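Local atomic coordinates of uncharacterized protein (Escherichia coli O157:H7, PDB entry 4ZV9), a protein that is of unknown function but belongs to the dienelactone hydrolase family of alpha/beta hydrolases, so it probably hydrolyses ester-like bonds. Residues E50-N55 with D213-Y218; L54-E59 with G82-N87; A167-H172 with P185-A190. All blocks are in the same frame, centred on the assembly; numbering follows the deposited sequence.

Contact 1. Residues E50-N55 with D213-Y218; sequences ENRGLN and DSTPRY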
loop_
_atom_site.group_PDB
_atom_site.type_symbol
_atom_site.label_atom_id
_atom_site.label_comp_id
_atom_site.label_asym_id
_atom_site.label_seq_id
_atom_site.Cartn_x
_atom_site.Cartn_y
_atom_site.Cartn_z
ATOM N N GLU A 50 -6.377 -4.002 2.887
ATOM C CA GLU A 50 -6.623 -4.047 4.319
ATOM C C GLU A 50 -6.726 -5.514 4.793
ATOM O O GLU A 50 -6.089 -6.413 4.212
ATOM C CB GLU A 50 -7.880 -3.189 4.636
ATOM C CG GLU A 50 -7.748 -1.723 4.203
ATOM C CD GLU A 50 -9.033 -0.898 4.359
ATOM O OE1 GLU A 50 -10.081 -1.339 3.873
ATOM O OE2 GLU A 50 -8.991 0.224 4.910
ATOM N N ASN A 51 -7.548 -5.780 5.802
ATOM C CA ASN A 51 -7.694 -7.133 6.347
ATOM C C ASN A 51 -8.808 -7.975 5.726
ATOM O O ASN A 51 -9.270 -8.950 6.335
ATOM C CB ASN A 51 -7.915 -7.066 7.861
ATOM C CG ASN A 51 -9.175 -6.312 8.249
ATOM O OD1 ASN A 51 -9.782 -5.625 7.444
ATOM N ND2 ASN A 51 -9.547 -6.410 9.514
ATOM N N ARG A 52 -9.241 -7.630 4.523
ATOM C CA ARG A 52 -10.327 -8.357 3.890
ATOM C C ARG A 52 -10.158 -8.559 2.385
ATOM O O ARG A 52 -11.143 -8.626 1.655
ATOM C CB ARG A 52 -11.648 -7.663 4.213
ATOM C CG ARG A 52 -11.666 -6.160 3.964
ATOM C CD ARG A 52 -12.412 -5.520 5.092
ATOM N NE ARG A 52 -12.807 -4.128 4.877
ATOM C CZ ARG A 52 -12.284 -3.077 5.485
ATOM N NH1 ARG A 52 -11.271 -3.231 6.338
ATOM N NH2 ARG A 52 -12.774 -1.866 5.230
ATOM N N GLY A 53 -8.907 -8.668 1.941
ATOM C CA GLY A 53 -8.591 -8.948 0.547
ATOM C C GLY A 53 -8.745 -7.777 -0.414
ATOM O O GLY A 53 -8.939 -6.627 -0.007
ATOM N N LEU A 54 -8.686 -8.100 -1.698
ATOM C CA LEU A 54 -8.688 -7.124 -2.756
ATOM C C LEU A 54 -10.111 -6.748 -3.126
ATOM O O LEU A 54 -10.706 -7.371 -4.003
ATOM C CB LEU A 54 -7.945 -7.699 -3.964
ATOM C CG LEU A 54 -7.788 -6.749 -5.162
ATOM C CD1 LEU A 54 -7.053 -5.488 -4.770
ATOM C CD2 LEU A 54 -7.060 -7.462 -6.290
ATOM N N ASN A 55 -10.663 -5.766 -2.423
ATOM C CA ASN A 55 -12.048 -5.371 -2.615
ATOM C C ASN A 55 -12.135 -4.163 -3.562
ATOM O O ASN A 55 -11.106 -3.632 -3.967
ATOM C CB ASN A 55 -12.760 -5.168 -1.252
ATOM C CG ASN A 55 -12.270 -3.952 -0.468
ATOM O OD1 ASN A 55 -11.436 -3.177 -0.913
ATOM N ND2 ASN A 55 -12.807 -3.801 0.738
ATOM N N ASP A 213 -13.552 5.251 1.583
ATOM C CA ASP A 213 -14.833 5.855 1.249
ATOM C C ASP A 213 -16.008 4.863 1.155
ATOM O O ASP A 213 -17.145 5.287 0.978
ATOM C CB ASP A 213 -14.687 6.684 -0.027
ATOM C CG ASP A 213 -14.016 5.911 -1.131
ATOM O OD1 ASP A 213 -14.702 5.073 -1.742
ATOM O OD2 ASP A 213 -12.798 6.120 -1.350
ATOM N N SER A 214 -15.753 3.566 1.326
ATOM C CA SER A 214 -16.838 2.580 1.351
ATOM C C SER A 214 -17.296 2.265 2.789
ATOM O O SER A 214 -18.187 1.426 2.985
ATOM C CB SER A 214 -16.413 1.291 0.649
ATOM O OG SER A 214 -15.430 0.567 1.402
ATOM N N THR A 215 -16.740 2.953 3.782
ATOM C CA THR A 215 -17.094 2.695 5.196
ATOM C C THR A 215 -17.549 3.972 5.896
ATOM O O THR A 215 -17.228 5.074 5.455
ATOM C CB THR A 215 -15.900 2.172 6.017
ATOM O OG1 THR A 215 -14.966 3.244 6.248
ATOM C CG2 THR A 215 -15.195 1.038 5.302
ATOM N N PRO A 216 -18.279 3.827 7.015
ATOM C CA PRO A 216 -18.718 5.001 7.781
ATOM C C PRO A 216 -17.582 5.807 8.449
ATOM O O PRO A 216 -17.821 6.913 8.922
ATOM C CB PRO A 216 -19.652 4.409 8.853
ATOM C CG PRO A 216 -19.997 3.041 8.388
ATOM C CD PRO A 216 -18.848 2.572 7.542
ATOM N N ARG A 217 -16.381 5.236 8.525
ATOM C CA ARG A 217 -15.232 5.925 9.110
ATOM C C ARG A 217 -14.600 6.912 8.112
ATOM O O ARG A 217 -13.690 7.668 8.456
ATOM C CB ARG A 217 -14.199 4.894 9.617
ATOM C CG ARG A 217 -14.752 3.899 10.656
ATOM C CD ARG A 217 -14.031 2.562 10.802
ATOM N NE ARG A 217 -14.159 1.671 9.648
ATOM C CZ ARG A 217 -15.229 0.929 9.377
ATOM N NH1 ARG A 217 -15.230 0.141 8.322
ATOM N NH2 ARG A 217 -16.305 0.987 10.146
ATOM N N TYR A 218 -15.087 6.911 6.873
ATOM C CA TYR A 218 -14.582 7.808 5.850
ATOM C C TYR A 218 -14.679 9.267 6.288
ATOM O O TYR A 218 -15.694 9.682 6.832
ATOM C CB TYR A 218 -15.405 7.644 4.584
ATOM C CG TYR A 218 -15.032 8.598 3.475
ATOM C CD1 TYR A 218 -13.732 8.636 2.969
ATOM C CD2 TYR A 218 -15.995 9.441 2.901
ATOM C CE1 TYR A 218 -13.393 9.495 1.934
ATOM C CE2 TYR A 218 -15.665 10.301 1.869
ATOM C CZ TYR A 218 -14.366 10.333 1.399
ATOM O OH TYR A 218 -14.051 11.178 0.367
HETATM O O HOH W 1 -14.199 -1.624 2.589
#
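Arg52 and Thr215 make the close part of this contact. The methyl CG2 of Thr215 lies 3.8 Å from NH2 of Arg52, at the edge of the guanidinium and near its plane. The touch is a slight van der Waals one, a methyl against a charged nitrogen. Tight holding comes from the Arg52 side of the gap. Its NH1 donates to Asn51 OD1 at 3.0 Å with an N-H...O angle of 158°, and the acceptor lies in the guanidinium plane. Its NE forms a salt bridge with Asp88. Glu50 OE1 is 3.1 Å from Arg52 NH2 but well out of that plane, so this pair is joined by charge alone. The Arg52 chain bends at chi2 (-140°) on its way toward residues 213-218. On the other side, OG1 of Thr215 is bonded to the carbonyl of Asn212.

The rest is looser. One water accepts from Arg52 NH2 at 3.0 Å and donates to Ser214 OG at 2.8 Å, and it also takes a weak bond from Asn55 ND2. Solvent thus links the two loops where no direct hydrogen bond does. Arg217 is exposed and has two conformers. Its approach to Arg52 holds for one conformer and is doubtful.

Both segments are loops on the same side of the alpha/beta hydrolase fold. Residues 50-55 run from strand 42-48 into helix 56-67, with helix 88-97 beside Asn51 and Arg52. Residues 213-218 lead from strand 198-203 to helix 220-237, and Ser214 touches Tyr57 of helix 56-67.

Contact 2. Residues L54-E59 with G82-N87; sequences LNPYIE and GGYPGN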
loop_
_atom_site.group_PDB
_atom_site.type_symbol
_atom_site.label_atom_id
_atom_site.label_comp_id
_atom_site.label_asym_id
_atom_site.label_seq_id
_atom_site.Cartn_x
_atom_site.Cartn_y
_atom_site.Cartn_z
ATOM N N LEU A 54 -8.686 -8.100 -1.698
ATOM C CA LEU A 54 -8.688 -7.124 -2.756
ATOM C C LEU A 54 -10.111 -6.748 -3.126
ATOM O O LEU A 54 -10.706 -7.371 -4.003
ATOM C CB LEU A 54 -7.945 -7.699 -3.964
ATOM C CG LEU A 54 -7.788 -6.749 -5.162
ATOM C CD1 LEU A 54 -7.053 -5.488 -4.770
ATOM C CD2 LEU A 54 -7.060 -7.462 -6.290
ATOM N N ASN A 55 -10.663 -5.766 -2.423
ATOM C CA ASN A 55 -12.048 -5.371 -2.615
ATOM C C ASN A 55 -12.135 -4.163 -3.562
ATOM O O ASN A 55 -11.106 -3.632 -3.967
ATOM C CB ASN A 55 -12.760 -5.168 -1.252
ATOM C CG ASN A 55 -12.270 -3.952 -0.468
ATOM O OD1 ASN A 55 -11.436 -3.177 -0.913
ATOM N ND2 ASN A 55 -12.807 -3.801 0.738
ATOM N N PRO A 56 -13.346 -3.744 -3.941
ATOM C CA PRO A 56 -13.422 -2.638 -4.906
ATOM C C PRO A 56 -12.756 -1.310 -4.498
ATOM O O PRO A 56 -12.330 -0.556 -5.378
ATOM C CB PRO A 56 -14.921 -2.472 -5.126
ATOM C CG PRO A 56 -15.465 -3.854 -4.907
ATOM C CD PRO A 56 -14.654 -4.389 -3.746
ATOM N N TYR A 57 -12.704 -1.011 -3.204
ATOM C CA TYR A 57 -12.042 0.207 -2.726
ATOM C C TYR A 57 -10.571 0.198 -3.066
ATOM O O TYR A 57 -10.062 1.155 -3.643
ATOM C CB TYR A 57 -12.235 0.363 -1.216
ATOM C CG TYR A 57 -11.195 1.221 -0.508
ATOM C CD1 TYR A 57 -11.078 2.587 -0.771
ATOM C CD2 TYR A 57 -10.367 0.665 0.465
ATOM C CE1 TYR A 57 -10.150 3.376 -0.087
ATOM C CE2 TYR A 57 -9.445 1.431 1.143
ATOM C CZ TYR A 57 -9.335 2.789 0.873
ATOM O OH TYR A 57 -8.394 3.543 1.568
ATOM N N ILE A 58 -9.892 -0.908 -2.787
ATOM C CA ILE A 58 -8.467 -1.007 -3.100
ATOM C C ILE A 58 -8.212 -0.979 -4.610
ATOM O O ILE A 58 -7.232 -0.387 -5.076
ATOM C CB ILE A 58 -7.837 -2.261 -2.467
ATOM C CG1 ILE A 58 -7.948 -2.174 -0.945
ATOM C CG2 ILE A 58 -6.382 -2.404 -2.910
ATOM C CD1 ILE A 58 -7.154 -1.024 -0.317
ATOM N N GLU A 59 -9.072 -1.630 -5.381
ATOM C CA GLU A 59 -8.939 -1.580 -6.839
ATOM C C GLU A 59 -9.064 -0.134 -7.327
ATOM O O GLU A 59 -8.325 0.309 -8.219
ATOM C CB GLU A 59 -9.958 -2.504 -7.522
ATOM C CG GLU A 59 -9.646 -3.974 -7.287
ATOM C CD GLU A 59 -10.588 -4.920 -8.036
ATOM O OE1 GLU A 59 -11.727 -4.518 -8.294
ATOM O OE2 GLU A 59 -10.185 -6.060 -8.328
ATOM N N GLY A 82 -9.765 -18.679 -2.986
ATOM C CA GLY A 82 -10.829 -18.288 -3.910
ATOM C C GLY A 82 -10.986 -16.822 -4.290
ATOM O O GLY A 82 -11.895 -16.481 -5.051
ATOM N N GLY A 83 -10.174 -15.942 -3.722
ATOM C CA GLY A 83 -10.270 -14.512 -4.018
ATOM C C GLY A 83 -11.263 -13.771 -3.151
ATOM O O GLY A 83 -12.006 -14.393 -2.381
ATOM N N TYR A 84 -11.326 -12.447 -3.316
ATOM C CA TYR A 84 -12.315 -11.666 -2.617
ATOM C C TYR A 84 -13.704 -12.330 -2.813
ATOM O O TYR A 84 -14.178 -12.497 -3.943
ATOM C CB TYR A 84 -12.337 -10.214 -3.095
ATOM C CG TYR A 84 -13.315 -9.357 -2.335
ATOM C CD1 TYR A 84 -13.059 -9.014 -1.016
ATOM C CD2 TYR A 84 -14.494 -8.886 -2.933
ATOM C CE1 TYR A 84 -13.959 -8.275 -0.285
ATOM C CE2 TYR A 84 -15.386 -8.112 -2.222
ATOM C CZ TYR A 84 -15.113 -7.819 -0.886
ATOM O OH TYR A 84 -15.979 -7.045 -0.156
ATOM N N PRO A 85 -14.374 -12.713 -1.704
ATOM C CA PRO A 85 -15.645 -13.435 -1.807
ATOM C C PRO A 85 -16.896 -12.601 -2.077
ATOM O O PRO A 85 -17.980 -13.161 -2.166
ATOM C CB PRO A 85 -15.762 -14.114 -0.441
ATOM C CG PRO A 85 -15.098 -13.143 0.486
ATOM C CD PRO A 85 -13.969 -12.540 -0.294
ATOM N N GLY A 86 -16.760 -11.289 -2.193
ATOM C CA GLY A 86 -17.876 -10.415 -2.522
ATOM C C GLY A 86 -18.356 -9.526 -1.396
ATOM O O GLY A 86 -19.122 -8.571 -1.637
ATOM N N ASN A 87 -17.976 -9.873 -0.167
ATOM C CA ASN A 87 -18.308 -9.058 0.996
ATOM C C ASN A 87 -17.152 -9.027 1.989
ATOM O O ASN A 87 -16.403 -9.998 2.123
ATOM C CB ASN A 87 -19.590 -9.519 1.689
ATOM C CG ASN A 87 -19.469 -10.905 2.257
ATOM O OD1 ASN A 87 -19.147 -11.063 3.432
ATOM N ND2 ASN A 87 -19.747 -11.931 1.433
#
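Tyr84 OH and Asn55 ND2 both hydrogen-bond to OD1 of Asp88, so one carboxylate oxygen ties the two segments together from just beyond the second. Asn55 is also the N-cap of helix 56-67, which follows strand 42-48 in this alpha/beta hydrolase fold. Its OD1 accepts from Ile58 N in a weak but nearly straight capping bond of 3.3 Å, with an N-H...O angle of 167°. The two ends of the Asn55 amide therefore have different tasks: the oxygen caps the helix and the nitrogen reaches Asp88. Together they hold the amide in place.

Every close pair across the contact involves Tyr84. Its CG stands opposite the backbone N (chi1 -177°), which carries the ring out over the start of the helix. Asn55 CB sits on one face of this ring in a CH-pi contact. It is 3.7 Å from the ring centroid and 23° off the normal, displaced toward the rim. Pro56 extends the apolar patch, with CD 4.1 Å from Tyr84 CE2. At the base of the tyrosine side chain, the carbonyl O of Leu54 approaches to 3.4 Å from Tyr84 CB.

Contact 3. Residues A167-H172 with P185-A190; sequences APLLLH and PAYEAA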
loop_
_atom_site.group_PDB
_atom_site.type_symbol
_atom_site.label_atom_id
_atom_site.label_comp_id
_atom_site.label_asym_id
_atom_site.label_seq_id
_atom_site.Cartn_x
_atom_site.Cartn_y
_atom_site.Cartn_z
ATOM N N ALA A 167 14.064 3.436 2.808
ATOM C CA ALA A 167 12.994 4.119 2.102
ATOM C C ALA A 167 12.432 5.269 2.939
ATOM O O ALA A 167 12.086 5.076 4.108
ATOM C CB ALA A 167 11.868 3.143 1.787
ATOM N N PRO A 168 12.323 6.464 2.330
ATOM C CA PRO A 168 11.659 7.591 2.989
ATOM C C PRO A 168 10.218 7.236 3.330
ATOM O O PRO A 168 9.490 6.743 2.463
ATOM C CB PRO A 168 11.702 8.695 1.931
ATOM C CG PRO A 168 12.908 8.377 1.121
ATOM C CD PRO A 168 12.971 6.874 1.069
ATOM N N LEU A 169 9.836 7.477 4.578
ATOM C CA LEU A 169 8.521 7.081 5.105
ATOM C C LEU A 169 7.568 8.243 5.276
ATOM O O LEU A 169 7.929 9.263 5.881
ATOM C CB LEU A 169 8.695 6.455 6.486
ATOM C CG LEU A 169 9.215 5.032 6.564
ATOM C CD1 LEU A 169 9.681 4.757 7.987
ATOM C CD2 LEU A 169 8.112 4.078 6.158
ATOM N N LEU A 170 6.355 8.085 4.766
ATOM C CA LEU A 170 5.293 9.056 4.980
ATOM C C LEU A 170 4.229 8.294 5.740
ATOM O O LEU A 170 3.597 7.398 5.182
ATOM C CB LEU A 170 4.737 9.608 3.665
ATOM C CG LEU A 170 3.499 10.500 3.803
ATOM C CD1 LEU A 170 3.779 11.749 4.635
ATOM C CD2 LEU A 170 2.989 10.885 2.427
ATOM N N LEU A 171 4.014 8.650 7.006
ATOM C CA LEU A 171 3.054 7.925 7.824
ATOM C C LEU A 171 1.799 8.749 8.137
ATOM O O LEU A 171 1.890 9.903 8.564
ATOM C CB LEU A 171 3.696 7.445 9.124
ATOM C CG LEU A 171 5.012 6.676 8.948
ATOM C CD1 LEU A 171 6.206 7.599 9.159
ATOM C CD2 LEU A 171 5.113 5.518 9.916
ATOM N N HIS A 172 0.640 8.150 7.897
ATOM C CA HIS A 172 -0.645 8.792 8.196
ATOM C C HIS A 172 -1.312 8.076 9.366
ATOM O O HIS A 172 -1.561 6.859 9.301
ATOM C CB HIS A 172 -1.575 8.720 6.992
ATOM C CG HIS A 172 -0.993 9.274 5.734
ATOM N ND1 HIS A 172 -0.852 10.629 5.512
ATOM C CD2 HIS A 172 -0.544 8.658 4.614
ATOM C CE1 HIS A 172 -0.329 10.821 4.313
ATOM N NE2 HIS A 172 -0.141 9.640 3.744
ATOM N N PRO A 185 5.127 6.420 19.266
ATOM C CA PRO A 185 6.265 7.071 19.900
ATOM C C PRO A 185 7.568 6.260 19.878
ATOM O O PRO A 185 8.636 6.835 19.667
ATOM C CB PRO A 185 5.770 7.319 21.341
ATOM C CG PRO A 185 4.292 7.479 21.194
ATOM C CD PRO A 185 3.898 6.543 20.074
ATOM N N ALA A 186 7.497 4.955 20.119
ATOM C CA ALA A 186 8.702 4.128 20.088
ATOM C C ALA A 186 9.285 4.079 18.669
ATOM O O ALA A 186 10.493 4.113 18.481
ATOM C CB ALA A 186 8.409 2.721 20.592
ATOM N N TYR A 187 8.410 4.019 17.671
ATOM C CA TYR A 187 8.842 3.979 16.276
ATOM C C TYR A 187 9.494 5.304 15.898
ATOM O O TYR A 187 10.592 5.332 15.332
ATOM C CB TYR A 187 7.639 3.655 15.382
ATOM C CG TYR A 187 7.924 3.356 13.917
ATOM C CD1 TYR A 187 9.178 2.926 13.478
ATOM C CD2 TYR A 187 6.889 3.359 12.997
ATOM C CE1 TYR A 187 9.406 2.626 12.135
ATOM C CE2 TYR A 187 7.105 3.042 11.667
ATOM C CZ TYR A 187 8.362 2.676 11.239
ATOM O OH TYR A 187 8.558 2.345 9.916
ATOM N N GLU A 188 8.849 6.408 16.268
ATOM C CA GLU A 188 9.399 7.721 15.968
ATOM C C GLU A 188 10.755 7.921 16.625
ATOM O O GLU A 188 11.676 8.453 15.999
ATOM C CB GLU A 188 8.457 8.857 16.366
ATOM C CG GLU A 188 8.965 10.186 15.836
ATOM C CD GLU A 188 7.978 11.327 15.930
ATOM O OE1 GLU A 188 7.110 11.307 16.829
ATOM O OE2 GLU A 188 8.137 12.293 15.143
ATOM N N ALA A 189 10.880 7.517 17.885
ATOM C CA ALA A 189 12.139 7.688 18.610
ATOM C C ALA A 189 13.265 6.923 17.917
ATOM O O ALA A 189 14.390 7.426 17.817
ATOM C CB ALA A 189 11.997 7.249 20.064
ATOM N N ALA A 190 12.963 5.724 17.412
ATOM C CA ALA A 190 13.973 4.925 16.703
ATOM C C ALA A 190 14.326 5.540 15.345
ATOM O O ALA A 190 15.489 5.509 14.923
ATOM C CB ALA A 190 13.501 3.500 16.535
#
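Strand 169-172 and helix 185-190 keep their backbones well apart, with the CA atoms of Leu171 and Glu188 10.3 Å from each other, and the side chains of Leu169, Leu171 and Tyr187 fill the gap. Leu169 and Leu171 alternate with Leu170 along the strand, so both project from the face that looks at the helix. Tyr187 comes to meet them. Its CG is opposite the backbone N (chi1 -171°), and the ring extends from the helix toward the strand.

The two leucines touch different parts of the tyrosine. Leu169 approaches it from the opposite direction and puts CD1 3.3 Å from Tyr187 OH, with the same methyl 4.1 Å from Tyr187 CZ. Leu171 meets the ring obliquely, its CD2 3.6 Å from Tyr187 CE2. Its chi2 of 97° is far from a staggered value, so the branch is somewhat twisted where it packs against the ring. The contact is buried and no hydrogen bond crosses it. The one polar atom at its centre, Tyr187 OH, is hydrogen-bonded to OD1 of Asn137 in helix 132-142. Gln156, Ala157, Val162 and Ile165 touch the tyrosine as well.

The other strand face has different neighbours. Leu170 packs on Thr230 and Trp233 of helix 220-237, and His172 NE2 bonds to Thr230 OG1. Backbone hydrogen bonds join the strand to Ala149 on one side and to Glu199 on the other. Strand 169-174 and the parallel strand 198-203 are thus neighbours, connected through the short helix 178-181 and then helix 184-193. This is a beta-alpha-beta crossover, the repeating unit of the alpha/beta hydrolase fold, with Tyr187 in the layer between its helix and sheet.

How the contacts relate
From the N terminus, the chain passes strand 42-48 and enters the loop 50-55, where contacts 1 and 2 both begin. They share Leu54 and Asn55. Contact 2 closes first, after helix 56-67 and strand 71-75, and ties the start of that helix to the loop before helix 88-97. Contact 3 follows in series. It closes a short loop of 12 residues and joins strand 169-174 to helix 184-193. Contact 1 closes last, at 213-218 before helix 220-237, so its 157 intervening residues include all of contact 3. Contacts 1 and 2 touch, through Arg52 O and Tyr84 among others. Contact 3 lies about 24 Å from contact 1, centre to centre.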